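Local structure of taurocyamine kinase (Schistosoma mansoni, 4WOD) at residues 11-14 and 18-21; 212-217 and 240-245; 288-293 and 412-417; 521-526 and 603-608. The protein catalyses the magnesium-dependent, reversible transfer of phosphate from ATP to taurocyamine, using a chain that carries two phosphagen kinase repeats. The protein carries 4 engineered substitutions. One frame throughout, in Å; residues are numbered along the deposited sequence.

Interaction 1: 11-14 and 18-21; sequences VKIR and RNHS. Engineered in segment 11-14: Val11 (natural residue Ala).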
loop_
_atom_site.group_PDB
_atom_site.type_symbol
_atom_site.label_atom_id
_atom_site.label_comp_id
_atom_site.label_asym_id
_atom_site.label_seq_id
_atom_site.Cartn_x
_atom_site.Cartn_y
_atom_site.Cartn_z
ATOM N N VAL A 11 14.060 -6.304 27.138
ATOM C CA VAL A 11 15.129 -5.356 26.821
ATOM C C VAL A 11 15.757 -5.580 25.430
ATOM O O VAL A 11 15.959 -4.617 24.684
ATOM C CB VAL A 11 16.210 -5.398 27.901
ATOM C CG1 VAL A 11 17.491 -4.680 27.435
ATOM C CG2 VAL A 11 15.666 -4.765 29.171
ATOM N N LYS A 12 16.040 -6.832 25.069
ATOM C CA LYS A 12 16.582 -7.145 23.743
ATOM C C LYS A 12 15.635 -6.713 22.622
ATOM O O LYS A 12 16.038 -6.053 21.654
ATOM C CB LYS A 12 16.876 -8.649 23.619
ATOM C CG LYS A 12 18.105 -9.126 24.375
ATOM C CD LYS A 12 18.336 -10.617 24.170
ATOM C CE LYS A 12 19.715 -11.022 24.644
ATOM N NZ LYS A 12 20.778 -10.522 23.725
ATOM N N ILE A 13 14.371 -7.091 22.763
ATOM C CA ILE A 13 13.359 -6.744 21.792
ATOM C C ILE A 13 13.161 -5.223 21.704
ATOM O O ILE A 13 13.035 -4.672 20.615
ATOM C CB ILE A 13 12.022 -7.440 22.139
ATOM C CG1 ILE A 13 12.187 -8.963 22.004
ATOM C CG2 ILE A 13 10.908 -6.920 21.244
ATOM C CD1 ILE A 13 11.067 -9.808 22.640
ATOM N N ARG A 14 13.144 -4.538 22.842
ATOM C CA ARG A 14 12.948 -3.085 22.825
ATOM C C ARG A 14 14.166 -2.340 22.283
ATOM O O ARG A 14 14.028 -1.365 21.557
ATOM C CB ARG A 14 12.611 -2.579 24.214
ATOM C CG ARG A 14 11.164 -2.755 24.541
ATOM C CD ARG A 14 10.829 -2.121 25.864
ATOM N NE ARG A 14 9.390 -2.002 26.028
ATOM C CZ ARG A 14 8.809 -1.475 27.097
ATOM N NH1 ARG A 14 9.557 -1.032 28.103
ATOM N NH2 ARG A 14 7.485 -1.400 27.158
ATOM N N ARG A 18 15.433 -2.709 14.596
ATOM C CA ARG A 18 14.852 -3.473 13.493
ATOM C C ARG A 18 13.557 -4.167 13.903
ATOM O O ARG A 18 12.794 -4.641 13.061
ATOM C CB ARG A 18 15.833 -4.531 12.993
ATOM C CG ARG A 18 17.218 -4.008 12.618
ATOM C CD ARG A 18 18.196 -5.153 12.645
ATOM N NE ARG A 18 18.220 -5.771 13.969
ATOM C CZ ARG A 18 18.725 -6.971 14.232
ATOM N NH1 ARG A 18 19.246 -7.704 13.256
ATOM N NH2 ARG A 18 18.695 -7.443 15.473
ATOM N N ASN A 19 13.328 -4.268 15.206
ATOM C CA ASN A 19 12.142 -4.963 15.678
ATOM C C ASN A 19 10.950 -4.015 15.742
ATOM O O ASN A 19 10.993 -3.001 16.431
ATOM C CB ASN A 19 12.411 -5.606 17.043
ATOM C CG ASN A 19 11.391 -6.660 17.393
ATOM O OD1 ASN A 19 10.183 -6.427 17.310
ATOM N ND2 ASN A 19 11.870 -7.835 17.782
ATOM N N HIS A 20 9.894 -4.358 15.008
ATOM C CA HIS A 20 8.642 -3.616 15.025
ATOM C C HIS A 20 7.471 -4.564 15.235
ATOM O O HIS A 20 6.405 -4.393 14.640
ATOM C CB HIS A 20 8.454 -2.840 13.720
ATOM C CG HIS A 20 9.612 -1.958 13.385
ATOM N ND1 HIS A 20 10.465 -2.215 12.335
ATOM C CD2 HIS A 20 10.080 -0.839 13.983
ATOM C CE1 HIS A 20 11.398 -1.282 12.289
ATOM N NE2 HIS A 20 11.191 -0.438 13.283
ATOM N N SER A 21 7.686 -5.577 16.065
ATOM C CA SER A 21 6.705 -6.651 16.228
ATOM C C SER A 21 5.552 -6.213 17.110
ATOM O O SER A 21 5.687 -5.261 17.873
ATOM C CB SER A 21 7.379 -7.896 16.813
ATOM O OG SER A 21 8.118 -7.603 17.998
#
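Ile13, near the C-terminal end of helix 6-14, and Asn19, in the loop that leads to helix 22-26, bring their CA atoms to 6.5 Å, the nearest backbone approach of the two segments as the chain doubles back. One methyl group carries most of the contact. CG2 of Ile13 is almost equally far from the three heavy atoms of the Asn19 amide, lying 3.7 Å from Asn19 ND2 and 3.9 Å from Asn19 CG. The Asn19 amide carbon lies opposite the backbone nitrogen (chi1 -163°), which turns OD1 forward along the loop. Asn19 OD1 accepts from Ser21 N at 2.9 Å (N-H...O angle 156°), forming an Asx turn. The Ser21 hydroxyl also approaches, but its OG to Asn19 OD1 separation of 2.5 Å is so short that its exact length is doubtful. Ser21 is the N-cap of helix 22-26, where OG meets the backbone N of Lys24, and its side chain lies about 7 Å from the bound arginine. Ile13 also packs on Asn53 and Ala54 of helix 46-55. With no hydrogen bond between the segments, the helix supplies hydrocarbon cover, while the Asx turn holds Asn19 OD1 and the helix cap holds Ser21 OG.

Interaction 2: 212-217 and 240-245; sequences QKNFLV and YKRLAD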
loop_
_atom_site.group_PDB
_atom_site.type_symbol
_atom_site.label_atom_id
_atom_site.label_comp_id
_atom_site.label_asym_id
_atom_site.label_seq_id
_atom_site.Cartn_x
_atom_site.Cartn_y
_atom_site.Cartn_z
ATOM N N GLN A 212 -3.626 -40.850 -4.122
ATOM C CA GLN A 212 -3.867 -39.893 -5.211
ATOM C C GLN A 212 -2.988 -38.654 -5.119
ATOM O O GLN A 212 -3.039 -37.801 -5.997
ATOM C CB GLN A 212 -5.334 -39.434 -5.240
ATOM C CG GLN A 212 -6.378 -40.525 -5.323
ATOM C CD GLN A 212 -6.889 -40.923 -3.957
ATOM O OE1 GLN A 212 -6.145 -41.483 -3.136
ATOM N NE2 GLN A 212 -8.165 -40.627 -3.691
ATOM N N LYS A 213 -2.213 -38.537 -4.042
ATOM C CA LYS A 213 -1.312 -37.397 -3.839
ATOM C C LYS A 213 -2.014 -36.031 -3.895
ATOM O O LYS A 213 -1.442 -35.049 -4.365
ATOM C CB LYS A 213 -0.174 -37.436 -4.860
ATOM C CG LYS A 213 0.603 -38.757 -4.860
ATOM C CD LYS A 213 1.991 -38.616 -5.464
ATOM C CE LYS A 213 2.713 -39.968 -5.454
ATOM N NZ LYS A 213 4.173 -39.872 -5.770
ATOM N N ASN A 214 -3.251 -35.981 -3.414
ATOM C CA ASN A 214 -4.001 -34.733 -3.324
ATOM C C ASN A 214 -4.415 -34.423 -1.872
ATOM O O ASN A 214 -5.240 -33.539 -1.627
ATOM C CB ASN A 214 -5.234 -34.787 -4.237
ATOM C CG ASN A 214 -6.177 -35.917 -3.875
ATOM O OD1 ASN A 214 -6.067 -36.503 -2.797
ATOM N ND2 ASN A 214 -7.125 -36.214 -4.763
ATOM N N PHE A 215 -3.838 -35.172 -0.933
ATOM C CA PHE A 215 -4.109 -35.063 0.503
ATOM C C PHE A 215 -2.810 -35.308 1.236
ATOM O O PHE A 215 -2.154 -36.322 1.031
ATOM C CB PHE A 215 -5.175 -36.062 0.951
ATOM C CG PHE A 215 -5.496 -36.004 2.433
ATOM C CD1 PHE A 215 -6.340 -35.018 2.934
ATOM C CD2 PHE A 215 -4.979 -36.951 3.314
ATOM C CE1 PHE A 215 -6.648 -34.962 4.297
ATOM C CE2 PHE A 215 -5.278 -36.905 4.676
ATOM C CZ PHE A 215 -6.118 -35.910 5.166
ATOM N N LEU A 216 -2.425 -34.371 2.091
ATOM C CA LEU A 216 -1.090 -34.390 2.684
ATOM C C LEU A 216 -1.169 -33.964 4.147
ATOM O O LEU A 216 -1.879 -32.985 4.471
ATOM C CB LEU A 216 -0.165 -33.460 1.896
ATOM C CG LEU A 216 1.184 -33.085 2.511
ATOM C CD1 LEU A 216 2.179 -34.239 2.418
ATOM C CD2 LEU A 216 1.758 -31.828 1.869
ATOM N N VAL A 217 -0.493 -34.689 5.041
ATOM C CA VAL A 217 -0.530 -34.316 6.467
ATOM C C VAL A 217 0.851 -34.187 7.094
ATOM O O VAL A 217 1.666 -35.100 6.985
ATOM C CB VAL A 217 -1.339 -35.328 7.316
ATOM C CG1 VAL A 217 -1.363 -34.871 8.764
ATOM C CG2 VAL A 217 -2.771 -35.461 6.799
ATOM N N TYR A 240 -11.778 -28.517 -1.214
ATOM C CA TYR A 240 -12.353 -28.116 0.069
ATOM C C TYR A 240 -13.159 -29.237 0.700
ATOM O O TYR A 240 -13.035 -29.484 1.891
ATOM C CB TYR A 240 -13.225 -26.880 -0.110
ATOM C CG TYR A 240 -13.982 -26.417 1.121
ATOM C CD1 TYR A 240 -13.357 -25.680 2.116
ATOM C CD2 TYR A 240 -15.336 -26.684 1.257
ATOM C CE1 TYR A 240 -14.053 -25.227 3.226
ATOM C CE2 TYR A 240 -16.045 -26.255 2.365
ATOM C CZ TYR A 240 -15.400 -25.528 3.351
ATOM O OH TYR A 240 -16.115 -25.093 4.443
ATOM N N LYS A 241 -13.986 -29.902 -0.103
ATOM C CA LYS A 241 -14.739 -31.054 0.377
ATOM C C LYS A 241 -13.814 -32.149 0.874
ATOM O O LYS A 241 -14.075 -32.749 1.914
ATOM C CB LYS A 241 -15.645 -31.615 -0.721
ATOM C CG LYS A 241 -16.971 -30.899 -0.842
ATOM C CD LYS A 241 -17.857 -31.527 -1.924
ATOM C CE LYS A 241 -18.997 -30.569 -2.288
ATOM N NZ LYS A 241 -20.102 -31.195 -3.100
ATOM N N ARG A 242 -12.747 -32.417 0.124
ATOM C CA ARG A 242 -11.795 -33.464 0.495
ATOM C C ARG A 242 -11.166 -33.144 1.848
ATOM O O ARG A 242 -11.045 -34.013 2.709
ATOM C CB ARG A 242 -10.702 -33.620 -0.564
ATOM C CG ARG A 242 -9.708 -34.728 -0.294
ATOM C CD ARG A 242 -8.613 -34.690 -1.347
ATOM N NE ARG A 242 -9.241 -34.422 -2.623
ATOM C CZ ARG A 242 -8.813 -33.547 -3.521
ATOM N NH1 ARG A 242 -7.704 -32.860 -3.329
ATOM N NH2 ARG A 242 -9.505 -33.383 -4.635
ATOM N N LEU A 243 -10.790 -31.881 2.026
ATOM C CA LEU A 243 -10.252 -31.428 3.300
ATOM C C LEU A 243 -11.259 -31.549 4.432
ATOM O O LEU A 243 -10.927 -32.060 5.500
ATOM C CB LEU A 243 -9.788 -29.984 3.215
ATOM C CG LEU A 243 -9.181 -29.466 4.524
ATOM C CD1 LEU A 243 -7.899 -30.204 4.863
ATOM C CD2 LEU A 243 -8.911 -27.963 4.421
ATOM N N ALA A 244 -12.480 -31.063 4.200
ATOM C CA ALA A 244 -13.502 -31.023 5.240
ATOM C C ALA A 244 -13.836 -32.435 5.710
ATOM O O ALA A 244 -13.941 -32.686 6.913
ATOM C CB ALA A 244 -14.751 -30.332 4.740
ATOM N N ASP A 245 -14.011 -33.351 4.761
ATOM C CA ASP A 245 -14.353 -34.741 5.105
ATOM C C ASP A 245 -13.320 -35.365 6.039
ATOM O O ASP A 245 -13.684 -35.986 7.037
ATOM C CB ASP A 245 -14.484 -35.617 3.859
ATOM C CG ASP A 245 -15.805 -35.428 3.139
ATOM O OD1 ASP A 245 -16.732 -34.834 3.733
ATOM O OD2 ASP A 245 -15.921 -35.899 1.982
#
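The side-chain amide of Asn214 stacks on one face of the Arg242 guanidinium, the two planes only 6° apart, with Asn214 ND2 over the centre of the group and 3.4 Å from Arg242 CZ. Asn214 CB covers the same group, 3.3 Å from Arg242 NH1. The contact belongs to the C-terminal catalytic domain of the first repeat, where helix 236-251 packs against the large antiparallel sheet of the phosphagen kinase fold; strand 215-219 lies beside strand 225-232 in that sheet. Arg242 leaves the helix extended, then bends at chi3 (-41°), and this bend lays the guanidinium flat along the amide. Besides being stacked, the two residues are hydrogen-bonded: Arg242 NH1 donates to the backbone O of Asn214 at 3.1 Å, with an N-H...O angle of 147° and the carbonyl oxygen somewhat out of the guanidinium plane. The partner of Arg242 NH2 is OE1 of Gln231, on the neighbouring strand 225-232. Asn214 OD1 takes a hydrogen bond from Asn210 ND2, which should steady the amide in its stack. Tyr160 ties the two segments together a second time, its hydroxyl bonded to Arg242 O and its ring meeting that of Phe215 edge-to-face. Along the aliphatic part of the arginine the contact turns apolar, Phe215 CB lying 4.4 Å from Arg242 CD.

Interaction 3: 288-293 and 412-417; sequences ASLPNF and MIRNGA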
loop_
_atom_site.group_PDB
_atom_site.type_symbol
_atom_site.label_atom_id
_atom_site.label_comp_id
_atom_site.label_asym_id
_atom_site.label_seq_id
_atom_site.Cartn_x
_atom_site.Cartn_y
_atom_site.Cartn_z
ATOM N N ALA A 288 -1.135 -7.492 -10.791
ATOM C CA ALA A 288 -0.034 -7.403 -9.837
ATOM C C ALA A 288 0.758 -6.116 -10.011
ATOM O O ALA A 288 1.461 -5.671 -9.089
ATOM C CB ALA A 288 0.890 -8.598 -9.987
ATOM N N SER A 289 0.639 -5.519 -11.191
ATOM C CA SER A 289 1.435 -4.346 -11.541
ATOM C C SER A 289 0.708 -3.038 -11.217
ATOM O O SER A 289 1.278 -1.951 -11.357
ATOM C CB SER A 289 1.799 -4.378 -13.026
ATOM O OG SER A 289 0.691 -3.990 -13.822
ATOM N N LEU A 290 -0.553 -3.133 -10.811
ATOM C CA LEU A 290 -1.294 -1.936 -10.436
ATOM C C LEU A 290 -0.638 -1.356 -9.186
ATOM O O LEU A 290 -0.097 -2.102 -8.372
ATOM C CB LEU A 290 -2.774 -2.243 -10.203
ATOM C CG LEU A 290 -3.517 -2.631 -11.497
ATOM C CD1 LEU A 290 -4.880 -3.174 -11.195
ATOM C CD2 LEU A 290 -3.619 -1.429 -12.444
ATOM N N PRO A 291 -0.644 -0.020 -9.058
ATOM C CA PRO A 291 0.036 0.602 -7.913
ATOM C C PRO A 291 -0.562 0.194 -6.573
ATOM O O PRO A 291 0.183 0.010 -5.601
ATOM C CB PRO A 291 -0.153 2.094 -8.171
ATOM C CG PRO A 291 -0.221 2.192 -9.663
ATOM C CD PRO A 291 -1.010 0.970 -10.085
ATOM N N ASN A 292 -1.880 0.030 -6.530
ATOM C CA ASN A 292 -2.561 -0.383 -5.321
ATOM C C ASN A 292 -3.031 -1.853 -5.344
ATOM O O ASN A 292 -4.056 -2.183 -4.740
ATOM C CB ASN A 292 -3.757 0.543 -5.063
ATOM C CG ASN A 292 -4.722 0.580 -6.229
ATOM O OD1 ASN A 292 -4.337 0.311 -7.368
ATOM N ND2 ASN A 292 -5.985 0.910 -5.952
ATOM N N PHE A 293 -2.280 -2.711 -6.035
ATOM C CA PHE A 293 -2.517 -4.168 -6.072
ATOM C C PHE A 293 -2.874 -4.741 -4.702
ATOM O O PHE A 293 -3.935 -5.331 -4.527
ATOM C CB PHE A 293 -1.272 -4.878 -6.636
ATOM C CG PHE A 293 -1.293 -6.395 -6.515
ATOM C CD1 PHE A 293 -2.306 -7.148 -7.093
ATOM C CD2 PHE A 293 -0.254 -7.069 -5.867
ATOM C CE1 PHE A 293 -2.302 -8.543 -6.994
ATOM C CE2 PHE A 293 -0.240 -8.455 -5.770
ATOM C CZ PHE A 293 -1.268 -9.194 -6.334
ATOM N N MET A 412 -7.331 8.767 -16.225
ATOM C CA MET A 412 -7.355 10.052 -15.542
ATOM C C MET A 412 -8.399 10.113 -14.417
ATOM O O MET A 412 -8.256 10.904 -13.494
ATOM C CB MET A 412 -7.544 11.199 -16.557
ATOM C CG MET A 412 -8.956 11.472 -17.052
ATOM S SD MET A 412 -9.005 12.974 -18.118
ATOM C CE MET A 412 -7.564 12.662 -19.111
ATOM N N ILE A 413 -9.406 9.247 -14.438
ATOM C CA ILE A 413 -10.342 9.218 -13.310
ATOM C C ILE A 413 -9.945 8.200 -12.222
ATOM O O ILE A 413 -10.549 8.179 -11.144
ATOM C CB ILE A 413 -11.798 8.904 -13.764
ATOM C CG1 ILE A 413 -11.909 7.452 -14.237
ATOM C CG2 ILE A 413 -12.281 9.914 -14.831
ATOM C CD1 ILE A 413 -13.332 6.915 -14.202
ATOM N N ARG A 414 -8.916 7.396 -12.482
ATOM C CA ARG A 414 -8.529 6.317 -11.571
ATOM C C ARG A 414 -8.254 6.809 -10.144
ATOM O O ARG A 414 -8.690 6.172 -9.165
ATOM C CB ARG A 414 -7.301 5.568 -12.097
ATOM C CG ARG A 414 -7.094 4.235 -11.408
ATOM C CD ARG A 414 -5.865 3.461 -11.916
ATOM N NE ARG A 414 -5.870 2.087 -11.405
ATOM C CZ ARG A 414 -5.385 1.727 -10.215
ATOM N NH1 ARG A 414 -4.835 2.633 -9.407
ATOM N NH2 ARG A 414 -5.454 0.462 -9.826
ATOM N N ASN A 415 -7.545 7.930 -10.008
ATOM C CA ASN A 415 -7.250 8.413 -8.654
ATOM C C ASN A 415 -8.550 8.692 -7.885
ATOM O O ASN A 415 -8.651 8.405 -6.687
ATOM C CB ASN A 415 -6.367 9.675 -8.660
ATOM C CG ASN A 415 -7.044 10.867 -9.299
ATOM O OD1 ASN A 415 -7.410 10.830 -10.459
ATOM N ND2 ASN A 415 -7.266 11.908 -8.523
ATOM N N GLY A 416 -9.557 9.211 -8.580
ATOM C CA GLY A 416 -10.846 9.479 -7.960
ATOM C C GLY A 416 -11.647 8.217 -7.698
ATOM O O GLY A 416 -12.294 8.066 -6.652
ATOM N N ALA A 417 -11.617 7.304 -8.657
ATOM C CA ALA A 417 -12.293 6.020 -8.491
ATOM C C ALA A 417 -11.869 5.318 -7.192
ATOM O O ALA A 417 -12.711 4.790 -6.453
ATOM C CB ALA A 417 -12.018 5.142 -9.681
#
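Arg414 turns its CG opposite the backbone nitrogen (chi1 -164°) and runs extended to NE, reaching from helix 409-418 to Asn292, whose own amide is set between its backbone N and carbonyl carbon (chi1 57°). The receiving segment, 288-293, ends in a type I beta turn from Leu290 to Phe293, with Asn292 at the N-cap position of helix 293-299. Its side chain makes no capping bond and is directed instead at the arginine, joining the C-terminal catalytic domain of the first repeat to the N-terminal domain of the second. The amide and guanidinium planes are nearly perpendicular, which excludes a stack; Asn292 OD1 lies at the guanidinium edge, in its plane. Arg414 NH2 donates to a lone pair of Asn292 OD1, within the carbonyl plane, at 2.7 Å and 160°, and Arg414 NH1 adds a weak bond to the same oxygen at 3.1 Å. Further partners fix the guanidinium: NE forms a salt bridge with Glu367, and NH1 bonds to the backbone O of Asp557 in helix 553-558. The buried positive charge is probably balanced mainly by Glu367, with the amide and carbonyl oxygens adding to it. Pro291 lies over one face, its CD 4.2 Å from Arg414 NH1. Leu290 supplies the nearest hydrocarbon, with CD2 3.7 Å from Arg414 NH2.

Interaction 4: 521-526 and 603-608; sequences GEHAGT and YKRLIE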
loop_
_atom_site.group_PDB
_atom_site.type_symbol
_atom_site.label_atom_id
_atom_site.label_comp_id
_atom_site.label_asym_id
_atom_site.label_seq_id
_atom_site.Cartn_x
_atom_site.Cartn_y
_atom_site.Cartn_z
ATOM N N GLY A 521 24.911 31.394 -10.912
ATOM C CA GLY A 521 24.636 32.470 -9.982
ATOM C C GLY A 521 23.814 31.998 -8.804
ATOM O O GLY A 521 24.069 30.940 -8.227
ATOM N N GLU A 522 22.817 32.799 -8.452
ATOM C CA GLU A 522 21.875 32.477 -7.384
ATOM C C GLU A 522 21.197 31.112 -7.587
ATOM O O GLU A 522 20.773 30.457 -6.633
ATOM C CB GLU A 522 20.809 33.571 -7.296
ATOM C CG GLU A 522 19.952 33.493 -6.055
ATOM C CD GLU A 522 19.159 34.767 -5.823
ATOM O OE1 GLU A 522 19.061 35.585 -6.770
ATOM O OE2 GLU A 522 18.643 34.950 -4.693
ATOM N N HIS A 523 21.092 30.691 -8.836
ATOM C CA HIS A 523 20.369 29.471 -9.152
ATOM C C HIS A 523 21.289 28.254 -9.194
ATOM O O HIS A 523 20.813 27.129 -9.253
ATOM C CB HIS A 523 19.622 29.650 -10.482
ATOM C CG HIS A 523 18.620 30.761 -10.440
ATOM N ND1 HIS A 523 18.922 32.055 -10.812
ATOM C CD2 HIS A 523 17.331 30.780 -10.033
ATOM C CE1 HIS A 523 17.859 32.821 -10.639
ATOM N NE2 HIS A 523 16.880 32.070 -10.165
ATOM N N ALA A 524 22.601 28.479 -9.161
ATOM C CA ALA A 524 23.545 27.375 -9.117
ATOM C C ALA A 524 23.220 26.471 -7.932
ATOM O O ALA A 524 22.862 26.964 -6.852
ATOM C CB ALA A 524 24.983 27.896 -9.022
ATOM N N GLY A 525 23.309 25.162 -8.142
ATOM C CA GLY A 525 22.950 24.216 -7.106
ATOM C C GLY A 525 23.380 22.785 -7.389
ATOM O O GLY A 525 24.246 22.536 -8.219
ATOM N N THR A 526 22.765 21.840 -6.685
ATOM C CA THR A 526 23.121 20.424 -6.784
ATOM C C THR A 526 21.868 19.585 -7.034
ATOM O O THR A 526 20.863 19.742 -6.340
ATOM C CB THR A 526 23.815 19.932 -5.475
ATOM O OG1 THR A 526 25.052 20.642 -5.283
ATOM C CG2 THR A 526 24.080 18.449 -5.520
ATOM N N TYR A 603 9.864 36.281 -6.046
ATOM C CA TYR A 603 9.247 36.254 -7.376
ATOM C C TYR A 603 10.296 36.428 -8.468
ATOM O O TYR A 603 10.319 35.679 -9.437
ATOM C CB TYR A 603 8.189 37.349 -7.472
ATOM C CG TYR A 603 7.436 37.379 -8.773
ATOM C CD1 TYR A 603 6.311 36.592 -8.950
ATOM C CD2 TYR A 603 7.852 38.188 -9.825
ATOM C CE1 TYR A 603 5.602 36.590 -10.150
ATOM C CE2 TYR A 603 7.136 38.210 -11.044
ATOM C CZ TYR A 603 6.010 37.400 -11.192
ATOM O OH TYR A 603 5.280 37.384 -12.370
ATOM N N LYS A 604 11.164 37.419 -8.293
ATOM C CA LYS A 604 12.235 37.677 -9.238
ATOM C C LYS A 604 13.110 36.425 -9.430
ATOM O O LYS A 604 13.347 36.010 -10.559
ATOM C CB LYS A 604 13.085 38.862 -8.766
ATOM C CG LYS A 604 14.139 39.327 -9.786
ATOM C CD LYS A 604 14.716 40.696 -9.417
ATOM C CE LYS A 604 15.850 41.100 -10.356
ATOM N NZ LYS A 604 16.994 40.167 -10.209
ATOM N N ARG A 605 13.557 35.819 -8.327
ATOM C CA ARG A 605 14.381 34.612 -8.384
ATOM C C ARG A 605 13.635 33.478 -9.093
ATOM O O ARG A 605 14.191 32.810 -9.959
ATOM C CB ARG A 605 14.800 34.169 -6.971
ATOM C CG ARG A 605 15.752 32.998 -6.946
ATOM C CD ARG A 605 16.359 32.808 -5.553
ATOM N NE ARG A 605 15.328 32.758 -4.527
ATOM C CZ ARG A 605 15.131 33.689 -3.601
ATOM N NH1 ARG A 605 15.927 34.746 -3.531
ATOM N NH2 ARG A 605 14.144 33.545 -2.729
ATOM N N LEU A 606 12.369 33.272 -8.728
ATOM C CA LEU A 606 11.558 32.292 -9.446
ATOM C C LEU A 606 11.533 32.542 -10.960
ATOM O O LEU A 606 11.830 31.626 -11.727
ATOM C CB LEU A 606 10.121 32.263 -8.928
ATOM C CG LEU A 606 9.301 31.201 -9.684
ATOM C CD1 LEU A 606 9.967 29.797 -9.589
ATOM C CD2 LEU A 606 7.876 31.144 -9.178
ATOM N N ILE A 607 11.172 33.752 -11.398
ATOM C CA ILE A 607 11.007 34.006 -12.840
ATOM C C ILE A 607 12.316 33.755 -13.604
ATOM O O ILE A 607 12.338 33.143 -14.685
ATOM C CB ILE A 607 10.495 35.453 -13.133
ATOM C CG1 ILE A 607 9.168 35.721 -12.414
ATOM C CG2 ILE A 607 10.355 35.687 -14.641
ATOM C CD1 ILE A 607 8.124 34.650 -12.611
ATOM N N GLU A 608 13.417 34.193 -13.015
ATOM C CA GLU A 608 14.706 34.046 -13.650
ATOM C C GLU A 608 15.087 32.571 -13.743
ATOM O O GLU A 608 15.706 32.153 -14.718
ATOM C CB GLU A 608 15.765 34.835 -12.887
ATOM C CG GLU A 608 15.606 36.340 -13.058
ATOM C CD GLU A 608 16.500 37.122 -12.121
ATOM O OE1 GLU A 608 17.230 36.486 -11.318
ATOM O OE2 GLU A 608 16.453 38.371 -12.180
HETATM O O HOH W 1 17.156 37.213 -8.393
#
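Glu522 and Arg605 cross at about a right angle, while the ring of His523 points its edge at the helix that carries Arg605. This is the C-terminal catalytic domain of the second repeat: the turn leading into edge strand 525-529 of the antiparallel sheet meets helix 599-614. Bent at chi3 (51°), Arg605 brings its guanidinium to the glutamate carboxylate, and a salt bridge joins Arg605 NH1 to Glu522 OE2 at 3.0 Å. NH1 reaches this oxygen from above the carboxylate plane, an oblique and probably less favourable approach than one within it. Other partners hold the guanidinium as well: NH2 bonds to Gln594 OE1 and NE to the backbone O of Thr577. His523 NE2 donates to Arg605 O at 2.8 Å, in a bond that is close to straight (165°) and lies near the ring plane. His523 NE2 also approaches Arg605 CG at 3.5 Å, and the ring meets Phe578 edge-to-face. Glu608, one turn further along the helix, brings its CB to 3.7 Å from His523 CE1. Its carboxylate is paired with Lys604 through a 2.7 Å salt bridge from Lys604 NZ to Glu608 OE2. One water spans the two acidic groups, donating to Glu522 OE1 and to Glu608 OE1 at 3.0 Å each.

Interactions 2 and 4 share equivalent helix segments, offset by 363 residues, but pair them with different parts of the domain, so that the partner of one becomes an outside partner in the other: Tyr160 and His523 occupy equivalent positions, as do Asn214 and Thr577. Their centres are 71 Å apart, on opposite sides of the chain's centre, and the side chains of Arg242 and Arg605 each lie about 8 Å from that of a predicted ATP-binding residue, Val122 or Thr483. Interaction 3 connects the repeats about 11 Å from the chain centre, away from the annotated sites. Interaction 1 is near the pocket that holds the bound arginine, without lining it; the side chain of Ser21 is about 11 Å from that of Cys268, the predicted active-site residue.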